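Local coordinates for protein endo-beta-1,4-glucanase (cellulase B) (Bacillus halodurans, PDB 4V2X) that hydrolyses internal beta-1,4 linkages of glucans, with its carbohydrate-binding module contributing to the breakdown of xyloglucan and mixed-linkage beta-1,3-1,4-glucans, at residues 325-330 against 527-532; 120-125 against 169-174; 460-465 against 472-477; 314-319 against 352-357; 205-210 against 242-247. All blocks are in the same frame, centred on the assembly; numbering follows the deposited sequence.

Interaction 1 (325-330 against 527-532)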
# COMPACT_ATOMS: atom_id res chain seq x y z
N PHE A 325 -0.38 -19.38 29.00
CA PHE A 325 -0.28 -18.71 30.31
C PHE A 325 -1.52 -17.86 30.62
O PHE A 325 -1.79 -17.56 31.79
CB PHE A 325 0.97 -17.82 30.36
CG PHE A 325 2.29 -18.57 30.46
CD1 PHE A 325 2.36 -19.96 30.48
CD2 PHE A 325 3.48 -17.85 30.51
CE1 PHE A 325 3.59 -20.60 30.57
CE2 PHE A 325 4.70 -18.49 30.61
CZ PHE A 325 4.76 -19.87 30.63
N ASP A 326 -2.28 -17.47 29.59
CA ASP A 326 -3.56 -16.79 29.80
C ASP A 326 -4.54 -17.66 30.58
O ASP A 326 -5.46 -17.15 31.19
CB ASP A 326 -4.19 -16.35 28.47
CG ASP A 326 -3.53 -15.12 27.88
OD1 ASP A 326 -2.67 -14.50 28.54
OD2 ASP A 326 -3.89 -14.75 26.75
N LYS A 327 -4.35 -18.98 30.53
CA LYS A 327 -5.00 -19.89 31.46
C LYS A 327 -4.24 -19.85 32.78
O LYS A 327 -4.69 -19.23 33.74
CB LYS A 327 -5.12 -21.30 30.84
CG LYS A 327 -6.02 -21.34 29.61
CD LYS A 327 -5.99 -22.66 28.84
CE LYS A 327 -4.74 -22.78 27.97
NZ LYS A 327 -4.71 -24.05 27.20
N HIS A 328 -3.07 -20.49 32.83
CA HIS A 328 -2.13 -20.35 33.95
C HIS A 328 -0.80 -20.95 33.52
O HIS A 328 -0.75 -21.65 32.50
CB HIS A 328 -2.66 -21.01 35.23
CG HIS A 328 -2.96 -22.46 35.10
ND1 HIS A 328 -2.03 -23.44 35.39
CD2 HIS A 328 -4.08 -23.12 34.71
CE1 HIS A 328 -2.57 -24.63 35.20
NE2 HIS A 328 -3.81 -24.46 34.79
N THR A 329 0.27 -20.69 34.27
CA THR A 329 1.62 -21.12 33.87
C THR A 329 1.83 -22.62 33.93
O THR A 329 2.77 -23.14 33.34
CB THR A 329 2.72 -20.44 34.72
OG1 THR A 329 2.47 -20.67 36.11
CG2 THR A 329 2.77 -18.96 34.46
N GLY A 330 0.99 -23.31 34.69
CA GLY A 330 1.04 -24.76 34.81
C GLY A 330 0.55 -25.58 33.62
O GLY A 330 0.67 -26.79 33.64
N PHE A 527 -6.09 -34.84 20.39
CA PHE A 527 -5.51 -34.33 21.64
C PHE A 527 -6.18 -33.03 22.03
O PHE A 527 -6.05 -32.03 21.33
CB PHE A 527 -4.01 -34.08 21.49
CG PHE A 527 -3.19 -35.33 21.38
CD1 PHE A 527 -2.70 -35.94 22.52
CD2 PHE A 527 -2.91 -35.88 20.14
CE1 PHE A 527 -1.93 -37.08 22.43
CE2 PHE A 527 -2.14 -37.03 20.05
CZ PHE A 527 -1.66 -37.63 21.20
N LYS A 528 -6.91 -33.06 23.13
CA LYS A 528 -7.66 -31.89 23.59
C LYS A 528 -6.76 -30.87 24.28
O LYS A 528 -5.61 -31.17 24.65
CB LYS A 528 -8.79 -32.31 24.54
CG LYS A 528 -9.79 -33.30 23.95
CD LYS A 528 -10.47 -32.79 22.68
CE LYS A 528 -9.85 -33.33 21.40
NZ LYS A 528 -10.53 -32.82 20.17
N GLU A 529 -7.29 -29.67 24.45
CA GLU A 529 -6.53 -28.55 24.98
C GLU A 529 -6.48 -28.57 26.52
O GLU A 529 -7.52 -28.54 27.18
CB GLU A 529 -7.12 -27.24 24.48
CG GLU A 529 -6.38 -26.03 25.02
CD GLU A 529 -6.88 -24.71 24.49
OE1 GLU A 529 -7.64 -24.69 23.50
OE2 GLU A 529 -6.51 -23.68 25.08
N PHE A 530 -5.28 -28.58 27.08
CA PHE A 530 -5.07 -28.64 28.53
C PHE A 530 -5.69 -27.40 29.17
O PHE A 530 -5.46 -26.28 28.72
CB PHE A 530 -3.57 -28.71 28.84
CG PHE A 530 -3.25 -29.10 30.26
CD1 PHE A 530 -3.42 -28.21 31.31
CD2 PHE A 530 -2.74 -30.37 30.54
CE1 PHE A 530 -3.11 -28.57 32.61
CE2 PHE A 530 -2.42 -30.73 31.84
CZ PHE A 530 -2.61 -29.83 32.88
N GLY A 531 -6.48 -27.61 30.23
CA GLY A 531 -7.13 -26.51 30.94
C GLY A 531 -8.49 -26.21 30.35
O GLY A 531 -9.50 -26.24 31.06
N TYR A 532 -8.53 -25.96 29.04
CA TYR A 532 -9.77 -25.59 28.38
C TYR A 532 -10.77 -26.75 28.36
O TYR A 532 -11.94 -26.56 28.71
CB TYR A 532 -9.51 -25.11 26.95
CG TYR A 532 -10.77 -24.69 26.24
CD1 TYR A 532 -11.38 -23.48 26.52
CD2 TYR A 532 -11.37 -25.53 25.31
CE1 TYR A 532 -12.55 -23.10 25.89
CE2 TYR A 532 -12.55 -25.16 24.67
CZ TYR A 532 -13.12 -23.94 24.97
OH TYR A 532 -14.28 -23.58 24.34

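Interaction 2 (120-125 against 169-174)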
# COMPACT_ATOMS: atom_id res chain seq x y z
N PRO A 120 -16.38 15.89 20.65
CA PRO A 120 -15.32 15.63 19.68
C PRO A 120 -13.90 15.63 20.28
O PRO A 120 -12.97 15.16 19.62
CB PRO A 120 -15.46 16.79 18.70
CG PRO A 120 -15.97 17.92 19.54
CD PRO A 120 -16.81 17.31 20.63
N ASP A 121 -13.73 16.15 21.49
CA ASP A 121 -12.40 16.37 22.06
C ASP A 121 -11.84 15.15 22.80
O ASP A 121 -10.63 15.06 22.97
CB ASP A 121 -12.40 17.59 22.99
CG ASP A 121 -12.72 18.90 22.26
OD1 ASP A 121 -12.35 19.03 21.07
OD2 ASP A 121 -13.33 19.80 22.88
N TYR A 122 -12.71 14.26 23.25
CA TYR A 122 -12.30 13.05 23.98
C TYR A 122 -11.28 13.33 25.10
O TYR A 122 -10.20 12.72 25.13
CB TYR A 122 -11.73 12.03 23.00
CG TYR A 122 -12.73 11.54 22.00
CD1 TYR A 122 -13.66 10.57 22.35
CD2 TYR A 122 -12.76 12.04 20.70
CE1 TYR A 122 -14.59 10.11 21.44
CE2 TYR A 122 -13.68 11.58 19.78
CZ TYR A 122 -14.59 10.61 20.15
OH TYR A 122 -15.51 10.13 19.25
N PRO A 123 -11.62 14.25 26.02
CA PRO A 123 -10.64 14.64 27.02
C PRO A 123 -10.26 13.49 27.95
O PRO A 123 -11.13 12.82 28.50
CB PRO A 123 -11.35 15.75 27.81
CG PRO A 123 -12.80 15.47 27.62
CD PRO A 123 -12.91 14.94 26.22
N ILE A 124 -8.96 13.28 28.12
CA ILE A 124 -8.48 12.21 28.99
C ILE A 124 -8.72 12.64 30.43
O ILE A 124 -8.41 13.78 30.80
CB ILE A 124 -6.99 11.90 28.75
CG1 ILE A 124 -6.80 11.35 27.33
CG2 ILE A 124 -6.48 10.91 29.79
CD1 ILE A 124 -5.36 11.30 26.87
N ASP A 125 -9.29 11.74 31.23
CA ASP A 125 -9.45 11.98 32.67
C ASP A 125 -8.10 12.38 33.25
O ASP A 125 -7.17 11.58 33.23
CB ASP A 125 -9.98 10.72 33.38
CG ASP A 125 -10.01 10.87 34.91
OD1 ASP A 125 -10.18 12.00 35.42
OD2 ASP A 125 -9.84 9.86 35.62
N MET A 169 -10.53 8.15 13.22
CA MET A 169 -9.39 9.06 13.06
C MET A 169 -9.48 10.28 13.99
O MET A 169 -8.47 10.67 14.58
CB MET A 169 -9.25 9.51 11.60
CG MET A 169 -8.46 8.55 10.71
SD MET A 169 -6.74 8.23 11.20
CE MET A 169 -6.30 9.81 11.90
N VAL A 170 -10.67 10.86 14.12
CA VAL A 170 -10.88 11.99 15.03
C VAL A 170 -10.52 11.64 16.48
O VAL A 170 -9.81 12.38 17.15
CB VAL A 170 -12.34 12.51 14.97
CG1 VAL A 170 -12.65 13.43 16.14
CG2 VAL A 170 -12.59 13.23 13.65
N LYS A 171 -11.00 10.49 16.95
CA LYS A 171 -10.74 10.03 18.31
C LYS A 171 -9.26 9.69 18.54
O LYS A 171 -8.67 10.10 19.54
CB LYS A 171 -11.61 8.81 18.59
CG LYS A 171 -11.63 8.37 20.04
CD LYS A 171 -12.70 7.32 20.26
CE LYS A 171 -12.65 6.73 21.66
NZ LYS A 171 -13.79 5.82 21.89
N TYR A 172 -8.68 8.95 17.60
CA TYR A 172 -7.27 8.57 17.65
C TYR A 172 -6.37 9.81 17.63
O TYR A 172 -5.45 9.93 18.45
CB TYR A 172 -6.97 7.68 16.45
CG TYR A 172 -5.58 7.12 16.31
CD1 TYR A 172 -5.18 5.99 17.01
CD2 TYR A 172 -4.68 7.68 15.41
CE1 TYR A 172 -3.91 5.45 16.85
CE2 TYR A 172 -3.41 7.15 15.24
CZ TYR A 172 -3.03 6.04 15.96
OH TYR A 172 -1.77 5.53 15.76
N ARG A 173 -6.64 10.73 16.71
CA ARG A 173 -5.89 11.99 16.64
C ARG A 173 -5.97 12.74 17.97
O ARG A 173 -4.95 13.20 18.47
CB ARG A 173 -6.44 12.86 15.50
CG ARG A 173 -5.95 14.30 15.49
CD ARG A 173 -6.40 15.01 14.23
NE ARG A 173 -5.51 14.74 13.11
CZ ARG A 173 -4.34 15.35 12.94
NH1 ARG A 173 -3.93 16.26 13.81
NH2 ARG A 173 -3.58 15.05 11.89
N SER A 174 -7.17 12.84 18.53
CA SER A 174 -7.34 13.57 19.78
C SER A 174 -6.49 12.98 20.91
O SER A 174 -5.85 13.71 21.66
CB SER A 174 -8.80 13.60 20.20
OG SER A 174 -8.91 14.24 21.47

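Interaction 3 (460-465 against 472-477)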
# COMPACT_ATOMS: atom_id res chain seq x y z
N ASN A 460 10.29 -37.11 45.35
CA ASN A 460 11.08 -37.53 46.52
C ASN A 460 12.23 -36.59 46.80
O ASN A 460 12.64 -36.42 47.94
CB ASN A 460 11.66 -38.94 46.30
CG ASN A 460 10.61 -39.95 45.89
OD1 ASN A 460 10.67 -40.50 44.78
ND2 ASN A 460 9.65 -40.19 46.77
N GLY A 461 12.78 -36.00 45.75
CA GLY A 461 13.96 -35.16 45.88
C GLY A 461 14.40 -34.68 44.52
O GLY A 461 13.64 -34.76 43.55
N MET A 462 15.64 -34.21 44.44
CA MET A 462 16.14 -33.57 43.23
C MET A 462 17.59 -33.94 42.95
O MET A 462 18.38 -34.05 43.88
CB MET A 462 16.04 -32.06 43.38
CG MET A 462 16.28 -31.28 42.10
SD MET A 462 16.04 -29.52 42.41
CE MET A 462 14.57 -29.59 43.44
N VAL A 463 17.91 -34.13 41.67
CA VAL A 463 19.29 -34.23 41.22
C VAL A 463 19.52 -32.96 40.41
O VAL A 463 18.80 -32.69 39.44
CB VAL A 463 19.53 -35.48 40.35
CG1 VAL A 463 20.92 -35.42 39.73
CG2 VAL A 463 19.38 -36.74 41.20
N THR A 464 20.50 -32.16 40.82
CA THR A 464 20.78 -30.89 40.17
C THR A 464 22.07 -30.97 39.38
O THR A 464 23.11 -31.32 39.93
CB THR A 464 20.86 -29.74 41.18
OG1 THR A 464 19.61 -29.64 41.86
CG2 THR A 464 21.18 -28.41 40.48
N ALA A 465 21.98 -30.67 38.09
CA ALA A 465 23.16 -30.59 37.22
C ALA A 465 23.67 -29.17 37.19
O ALA A 465 22.91 -28.24 36.89
CB ALA A 465 22.83 -31.07 35.81
N ASP A 472 21.56 -23.81 36.50
CA ASP A 472 21.51 -25.23 36.87
C ASP A 472 20.26 -25.85 36.26
O ASP A 472 19.25 -25.17 36.12
CB ASP A 472 21.41 -25.39 38.39
CG ASP A 472 22.67 -24.99 39.13
OD1 ASP A 472 23.76 -24.84 38.52
OD2 ASP A 472 22.57 -24.82 40.37
N TRP A 473 20.34 -27.14 35.91
CA TRP A 473 19.16 -27.90 35.47
C TRP A 473 18.74 -28.85 36.59
O TRP A 473 19.57 -29.56 37.16
CB TRP A 473 19.46 -28.68 34.19
CG TRP A 473 18.26 -29.38 33.63
CD1 TRP A 473 17.92 -30.69 33.79
CD2 TRP A 473 17.23 -28.80 32.81
NE1 TRP A 473 16.75 -30.97 33.14
CE2 TRP A 473 16.31 -29.83 32.52
CE3 TRP A 473 17.00 -27.52 32.30
CZ2 TRP A 473 15.17 -29.61 31.74
CZ3 TRP A 473 15.87 -27.30 31.52
CH2 TRP A 473 14.97 -28.35 31.25
N HIS A 474 17.45 -28.86 36.90
CA HIS A 474 16.94 -29.61 38.05
C HIS A 474 16.09 -30.80 37.61
O HIS A 474 15.08 -30.61 36.95
CB HIS A 474 16.09 -28.70 38.92
CG HIS A 474 16.76 -27.40 39.25
ND1 HIS A 474 17.69 -27.29 40.25
CD2 HIS A 474 16.63 -26.17 38.70
CE1 HIS A 474 18.11 -26.04 40.32
NE2 HIS A 474 17.49 -25.34 39.38
N PHE A 475 16.52 -32.00 37.98
CA PHE A 475 15.74 -33.21 37.74
C PHE A 475 14.95 -33.57 38.98
O PHE A 475 15.53 -33.91 40.02
CB PHE A 475 16.64 -34.40 37.41
CG PHE A 475 17.44 -34.24 36.15
CD1 PHE A 475 16.87 -34.49 34.90
CD2 PHE A 475 18.79 -33.90 36.21
CE1 PHE A 475 17.62 -34.35 33.75
CE2 PHE A 475 19.54 -33.76 35.06
CZ PHE A 475 18.95 -33.99 33.82
N ARG A 476 13.63 -33.51 38.87
CA ARG A 476 12.76 -33.93 39.96
C ARG A 476 12.71 -35.45 39.95
O ARG A 476 12.40 -36.06 38.92
CB ARG A 476 11.36 -33.34 39.79
CG ARG A 476 11.34 -31.82 39.83
CD ARG A 476 10.00 -31.26 39.41
NE ARG A 476 8.98 -31.51 40.43
CZ ARG A 476 8.86 -30.80 41.54
NH1 ARG A 476 9.69 -29.80 41.78
NH2 ARG A 476 7.91 -31.09 42.42
N VAL A 477 13.03 -36.07 41.09
CA VAL A 477 13.04 -37.52 41.19
C VAL A 477 11.69 -37.94 41.77
O VAL A 477 11.37 -37.62 42.91
CB VAL A 477 14.20 -38.04 42.06
CG1 VAL A 477 14.13 -39.55 42.23
CG2 VAL A 477 15.54 -37.62 41.45

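Interaction 4 (314-319 against 352-357)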
# COMPACT_ATOMS: atom_id res chain seq x y z
N PRO A 314 15.80 -0.99 14.20
CA PRO A 314 15.78 -1.87 15.36
C PRO A 314 14.38 -2.41 15.65
O PRO A 314 13.38 -1.82 15.24
CB PRO A 314 16.26 -0.97 16.50
CG PRO A 314 15.89 0.41 16.07
CD PRO A 314 15.92 0.43 14.57
N VAL A 315 14.35 -3.53 16.36
CA VAL A 315 13.11 -4.23 16.67
C VAL A 315 12.99 -4.45 18.17
O VAL A 315 13.94 -4.94 18.81
CB VAL A 315 13.04 -5.60 15.96
CG1 VAL A 315 11.80 -6.38 16.38
CG2 VAL A 315 13.06 -5.40 14.45
N VAL A 316 11.83 -4.09 18.72
CA VAL A 316 11.47 -4.46 20.07
C VAL A 316 10.37 -5.51 19.98
O VAL A 316 9.33 -5.29 19.36
CB VAL A 316 10.98 -3.25 20.90
CG1 VAL A 316 10.40 -3.72 22.23
CG2 VAL A 316 12.14 -2.29 21.15
N LEU A 317 10.63 -6.67 20.58
CA LEU A 317 9.62 -7.68 20.78
C LEU A 317 8.84 -7.21 22.01
O LEU A 317 9.26 -7.45 23.15
CB LEU A 317 10.29 -9.04 21.00
CG LEU A 317 9.38 -10.24 21.23
CD1 LEU A 317 8.49 -10.49 20.02
CD2 LEU A 317 10.23 -11.47 21.52
N GLY A 318 7.75 -6.48 21.78
CA GLY A 318 7.08 -5.71 22.83
C GLY A 318 6.36 -6.55 23.88
O GLY A 318 6.09 -6.07 24.99
N GLU A 319 6.03 -7.78 23.49
CA GLU A 319 5.48 -8.78 24.39
C GLU A 319 5.96 -10.15 23.97
O GLU A 319 5.94 -10.47 22.77
CB GLU A 319 3.95 -8.81 24.31
CG GLU A 319 3.26 -7.52 24.71
CD GLU A 319 1.76 -7.62 24.66
OE1 GLU A 319 1.25 -8.74 24.48
OE2 GLU A 319 1.08 -6.58 24.78
N ASP A 352 19.85 -9.51 17.82
CA ASP A 352 19.87 -8.14 18.35
C ASP A 352 18.47 -7.60 18.63
O ASP A 352 18.24 -6.39 18.53
CB ASP A 352 20.60 -7.20 17.37
CG ASP A 352 21.13 -5.93 18.03
OD1 ASP A 352 21.48 -5.96 19.23
OD2 ASP A 352 21.22 -4.90 17.33
N ILE A 353 17.54 -8.48 18.99
CA ILE A 353 16.16 -8.07 19.23
C ILE A 353 15.95 -7.85 20.72
O ILE A 353 16.17 -8.75 21.54
CB ILE A 353 15.17 -9.11 18.65
CG1 ILE A 353 15.25 -9.09 17.12
CG2 ILE A 353 13.75 -8.80 19.11
CD1 ILE A 353 14.59 -10.28 16.44
N THR A 354 15.53 -6.65 21.08
CA THR A 354 15.19 -6.35 22.47
C THR A 354 13.82 -6.96 22.79
O THR A 354 12.88 -6.83 22.01
CB THR A 354 15.23 -4.84 22.73
OG1 THR A 354 16.60 -4.43 22.79
CG2 THR A 354 14.52 -4.47 24.02
N HIS A 355 13.70 -7.61 23.95
CA HIS A 355 12.47 -8.32 24.31
C HIS A 355 11.88 -7.79 25.60
O HIS A 355 12.60 -7.36 26.49
CB HIS A 355 12.71 -9.84 24.40
CG HIS A 355 13.89 -10.22 25.25
ND1 HIS A 355 13.84 -10.24 26.63
CD2 HIS A 355 15.15 -10.57 24.91
CE1 HIS A 355 15.03 -10.58 27.10
NE2 HIS A 355 15.84 -10.79 26.08
N MET A 356 10.55 -7.82 25.69
CA MET A 356 9.86 -7.36 26.87
C MET A 356 8.85 -8.42 27.30
O MET A 356 7.90 -8.71 26.58
CB MET A 356 9.17 -6.02 26.60
CG MET A 356 10.04 -5.05 25.82
SD MET A 356 9.43 -3.36 25.78
CE MET A 356 9.76 -2.84 27.47
N LEU A 357 9.06 -8.99 28.49
CA LEU A 357 8.24 -10.08 28.99
C LEU A 357 6.83 -9.60 29.25
O LEU A 357 6.63 -8.55 29.88
CB LEU A 357 8.81 -10.63 30.29
CG LEU A 357 8.02 -11.76 30.95
CD1 LEU A 357 8.15 -13.04 30.15
CD2 LEU A 357 8.50 -11.94 32.38
O HOH W 1 17.02 -4.43 16.99

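Interaction 5 (205-210 against 242-247)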
# COMPACT_ATOMS: atom_id res chain seq x y z
N GLY A 205 -6.93 -13.18 12.70
CA GLY A 205 -6.73 -13.97 11.49
C GLY A 205 -7.71 -13.66 10.37
O GLY A 205 -7.98 -14.52 9.53
N GLU A 206 -8.23 -12.44 10.35
CA GLU A 206 -9.14 -11.99 9.30
C GLU A 206 -8.61 -10.68 8.71
O GLU A 206 -9.35 -9.70 8.57
CB GLU A 206 -10.56 -11.80 9.85
CG GLU A 206 -11.19 -13.09 10.36
CD GLU A 206 -12.67 -12.93 10.68
OE1 GLU A 206 -13.14 -11.79 10.88
OE2 GLU A 206 -13.37 -13.97 10.75
N ILE A 207 -7.33 -10.68 8.36
CA ILE A 207 -6.68 -9.51 7.78
C ILE A 207 -6.96 -9.46 6.28
O ILE A 207 -6.55 -10.35 5.54
CB ILE A 207 -5.16 -9.51 8.02
CG1 ILE A 207 -4.85 -9.55 9.53
CG2 ILE A 207 -4.52 -8.27 7.39
CD1 ILE A 207 -3.41 -9.86 9.85
N ARG A 208 -7.66 -8.42 5.85
CA ARG A 208 -8.04 -8.25 4.46
C ARG A 208 -7.15 -7.18 3.82
O ARG A 208 -6.45 -6.45 4.52
CB ARG A 208 -9.52 -7.87 4.37
CG ARG A 208 -10.43 -8.96 4.95
CD ARG A 208 -11.90 -8.70 4.70
NE ARG A 208 -12.48 -7.75 5.65
CZ ARG A 208 -12.85 -8.03 6.90
NH1 ARG A 208 -12.70 -9.26 7.41
NH2 ARG A 208 -13.36 -7.07 7.67
N GLU A 209 -7.17 -7.09 2.50
CA GLU A 209 -6.26 -6.20 1.78
C GLU A 209 -6.39 -4.75 2.22
O GLU A 209 -5.39 -4.05 2.39
CB GLU A 209 -6.46 -6.32 0.26
CG GLU A 209 -5.43 -5.56 -0.57
CD GLU A 209 -4.00 -5.91 -0.20
OE1 GLU A 209 -3.73 -7.08 0.13
OE2 GLU A 209 -3.13 -5.01 -0.25
N ASN A 210 -7.62 -4.30 2.41
CA ASN A 210 -7.88 -2.91 2.80
C ASN A 210 -7.36 -2.57 4.19
O ASN A 210 -7.07 -1.41 4.49
CB ASN A 210 -9.38 -2.62 2.72
CG ASN A 210 -9.72 -1.19 3.09
OD1 ASN A 210 -9.16 -0.23 2.55
ND2 ASN A 210 -10.64 -1.02 4.04
N THR A 242 3.53 -4.13 13.32
CA THR A 242 2.87 -4.85 12.24
C THR A 242 1.41 -5.12 12.61
O THR A 242 1.02 -5.05 13.79
CB THR A 242 3.53 -6.22 12.00
OG1 THR A 242 3.56 -6.94 13.23
CG2 THR A 242 4.94 -6.06 11.50
N MET A 243 0.61 -5.47 11.61
CA MET A 243 -0.78 -5.91 11.84
C MET A 243 -0.76 -7.11 12.79
O MET A 243 0.04 -8.05 12.60
CB MET A 243 -1.47 -6.31 10.53
CG MET A 243 -2.99 -6.38 10.61
SD MET A 243 -3.78 -4.76 10.73
CE MET A 243 -3.46 -4.14 9.08
N GLU A 244 -1.61 -7.05 13.81
CA GLU A 244 -1.71 -8.08 14.86
C GLU A 244 -0.40 -8.31 15.62
O GLU A 244 -0.27 -9.29 16.35
CB GLU A 244 -2.22 -9.40 14.27
CG GLU A 244 -3.66 -9.34 13.78
CD GLU A 244 -4.20 -10.69 13.33
OE1 GLU A 244 -3.45 -11.68 13.27
OE2 GLU A 244 -5.41 -10.75 13.04
N THR A 245 0.55 -7.39 15.47
CA THR A 245 1.95 -7.57 15.87
C THR A 245 2.50 -8.93 15.45
O THR A 245 3.35 -9.51 16.13
CB THR A 245 2.17 -7.33 17.38
OG1 THR A 245 1.31 -8.19 18.14
CG2 THR A 245 1.92 -5.84 17.75
N ALA A 246 2.05 -9.40 14.28
CA ALA A 246 2.44 -10.70 13.74
C ALA A 246 3.70 -10.58 12.88
O ALA A 246 4.15 -9.48 12.59
CB ALA A 246 1.29 -11.28 12.95
N THR A 247 4.26 -11.71 12.48
CA THR A 247 5.59 -11.73 11.85
C THR A 247 5.63 -12.32 10.43
O THR A 247 6.71 -12.53 9.90
CB THR A 247 6.60 -12.54 12.69
OG1 THR A 247 6.21 -13.92 12.72
CG2 THR A 247 6.69 -11.99 14.10
O HOH W 2 -7.82 -9.88 11.94

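Interaction 1 (325-330 against 527-532)
K327 reaches across to E529 and to the backbone of F530, and its ammonium carries the polar part of the contact. NZ makes a salt bridge to E529 OE2 of 2.8 Å, arriving on the anti lone pair, on the far side from the other carboxylate oxygen. A second bond of 2.8 Å runs from K327 NZ to F530 O, nearly head-on to the carbonyl (167° at the oxygen), and V281 O takes a third. A lysine suits this place because one charged tip on a long stem can serve a carboxylate and two carbonyls together. Shortened to an alanine here, the side chain would lose its ammonium, and E529 OE2 and F530 O would probably be left without their shared donor.

The contact joins two modules: 325-330 follows the seventh strand of the (beta/alpha)8 barrel of the catalytic module, and 527-532 is a loop of the CBM46 module.

Packing is slighter. A bend at chi3 (-78°) turns the CE-NZ end of the lysine toward E529 OE2 and F530 O, and K327 CD lies 4.2 Å from Y532 N. G531 has a positive phi that would jam any CB against the preceding carbonyl, and a CB would also come within 3.3 Å of K327 CD. Nearby, G330 O approaches F530 CE1 at 4.3 Å, while the F530 ring itself meets that of F534 and touches P536 and N282.

Interaction 2 (120-125 against 169-174)
K171 NZ makes a salt bridge to E113 and a hydrogen bond to a glycerol, and the lysine also forms a cation-pi contact with W157, while the stem behind the ammonium lies over one face of Y122. The CG of K171 stands 3.5 Å from the centroid of the Y122 ring and only 5° off its normal, a CH-pi contact. Because the lysine chain is extended throughout, CB, CG and CD all run across the ring at about a right angle to the tyrosine side chain. V170 CG1 comes instead to the ring edge, 4.2 Å from Y122 CE2. S174 OG donates to D121 O, though the modelled 2.4 Å is too short to take literally. Thus the loop leading into helix 126-141 lies against helix 165-183 on the outside of the catalytic barrel, and Q178 bonds both Y122 O and I124 N. A lysine serves two chemistries here: the C-H groups of its stem suit the face of the ring, while the ammonium is answered beyond it.

Interaction 3 (460-465 against 472-477)
V477 pairs with G461, which puts no side chain beside it, and V477 CG2 meets V463 CG2 at 3.9 Å, the two side chains crossing obliquely. V463 in turn abuts F475, CB to CB at 4.3 Å. The small A465 gives the F475 ring somewhere to go: CE2 of F475 comes within 4.3 Å of A465 CB, while V463 O lies near the ring plane at the edge. W473 CD1 stands over a face of the F475 ring, toward its rim. These bulky apolar groups suit a surface covered by I451 of helix 445-452 and by L421 and A391.

The face of T464 and H474 is more polar. These two side chains lie side by side, pointing the same way, with T464 OG1 at the edge of the imidazole. A chi1 of -61° sets T464 CG2 opposite the backbone N, where it touches both D472 CB and H474 ND1, each at 3.7 Å.

Six backbone bonds join the strands, and N460 and G461 both face V477, a classic beta bulge that N460 N closes with a 2.7 Å bond to V477 O. The whole is an antiparallel beta hairpin in the sheet of the Ig-like module, with a calcium ion about 4 Å from the D472 side chain.

Interaction 4 (314-319 against 352-357)
L317 is bonded to the neighbouring strand through both its amide and its carbonyl: L317 N donates to T354 O at 2.7 Å, and M356 N donates to L317 O at 2.9 Å. The bond from T354 N to V315 O is longer, 3.3 Å, and one step further back a water links V315 N with D352 O. D352, with positive phi, is the C-prime residue of the Schellman motif that ends helix 334-350.

These are the seventh and eighth parallel strands of the (beta/alpha)8 barrel, joined by that helix in a beta-alpha-beta crossover. E319, near the C-terminal end of the seventh strand, is held by R107 and Y274, with E197 nearby. This position is consistent with that of the nucleophile in family 5 glycoside hydrolases.

Side chains alternate between the two faces. On the face of V316 and T354, V316 CG1 rests on M356 SD at 3.7 Å. T354 suits this buried place because its OG1 bonds V62 O. On the helix-covered face, I353 CG2 lies 3.9 Å from L317 CB, both residues against L348. H355 CB packs on L317 CD2, and a chi1 of 50° puts CG between the backbone N and the carbonyl carbon, turning the ring off toward F320.

Interaction 5 (205-210 against 242-247)
I207 pushes its CD1 between M243 and E244, and here the contact is close: CD1 of I207 lies 3.6 Å from M243 CG and 3.7 Å from E244 CD. Isoleucine and methionine slide past each other in opposite directions, and the bends of M243 at chi2 and chi3 (72° and 70°) curl its flexible chain back from this point. An isoleucine suits the place because its CD1 meets apolar M243 CG and the carboxylate-bearing stem of E244 together.

The other side is looser and wetter. E244, extended beyond CG, carries its carboxylate to the exposed G205, whose N-H bonds E244 OE2 on the syn lone pair at 2.9 Å, with an angle of 161° at the hydrogen. A water donates to the same oxygen at 2.8 Å and accepts from E206 N. The positive phi of G205 suits a glycine. With an alanine in place of E244, the G205 amide and the water are likely to lose their common acceptor, and one flank of I207 CD1 its cover.

Residues 242-246 fold into a tight turn, which T242 OG1 ties to A246 O at 2.7 Å. This loop after barrel strand 238-241 lies between two helices: M243 packs on H211, H212 and L215 of helix 209-227, and on L251 of helix 249-262.

Interactions 2, 4 and 5 all belong to the catalytic barrel: 4 lies within its wall, 5 joins the lead-in to helix 209-227 to the loop after strand 238-241, and 2 lies on its outer helices. Interactions 4 and 5 come within about 6 Å at their nearest atoms, and E319 of interaction 4 has a cacodylate about 5 Å from its side chain, which may mark the substrate cleft. Interaction 1 brings the CBM46 module to the barrel, with nearest atoms about 6 Å from interaction 4. Interaction 3, in the Ig-like module, lies between the segments of interaction 1 in sequence, centre to centre about 25 Å from interaction 1 and about 56 Å from interaction 2. In interaction 5, the M243 side chain is about 8 Å from that of D216, a calcium ligand.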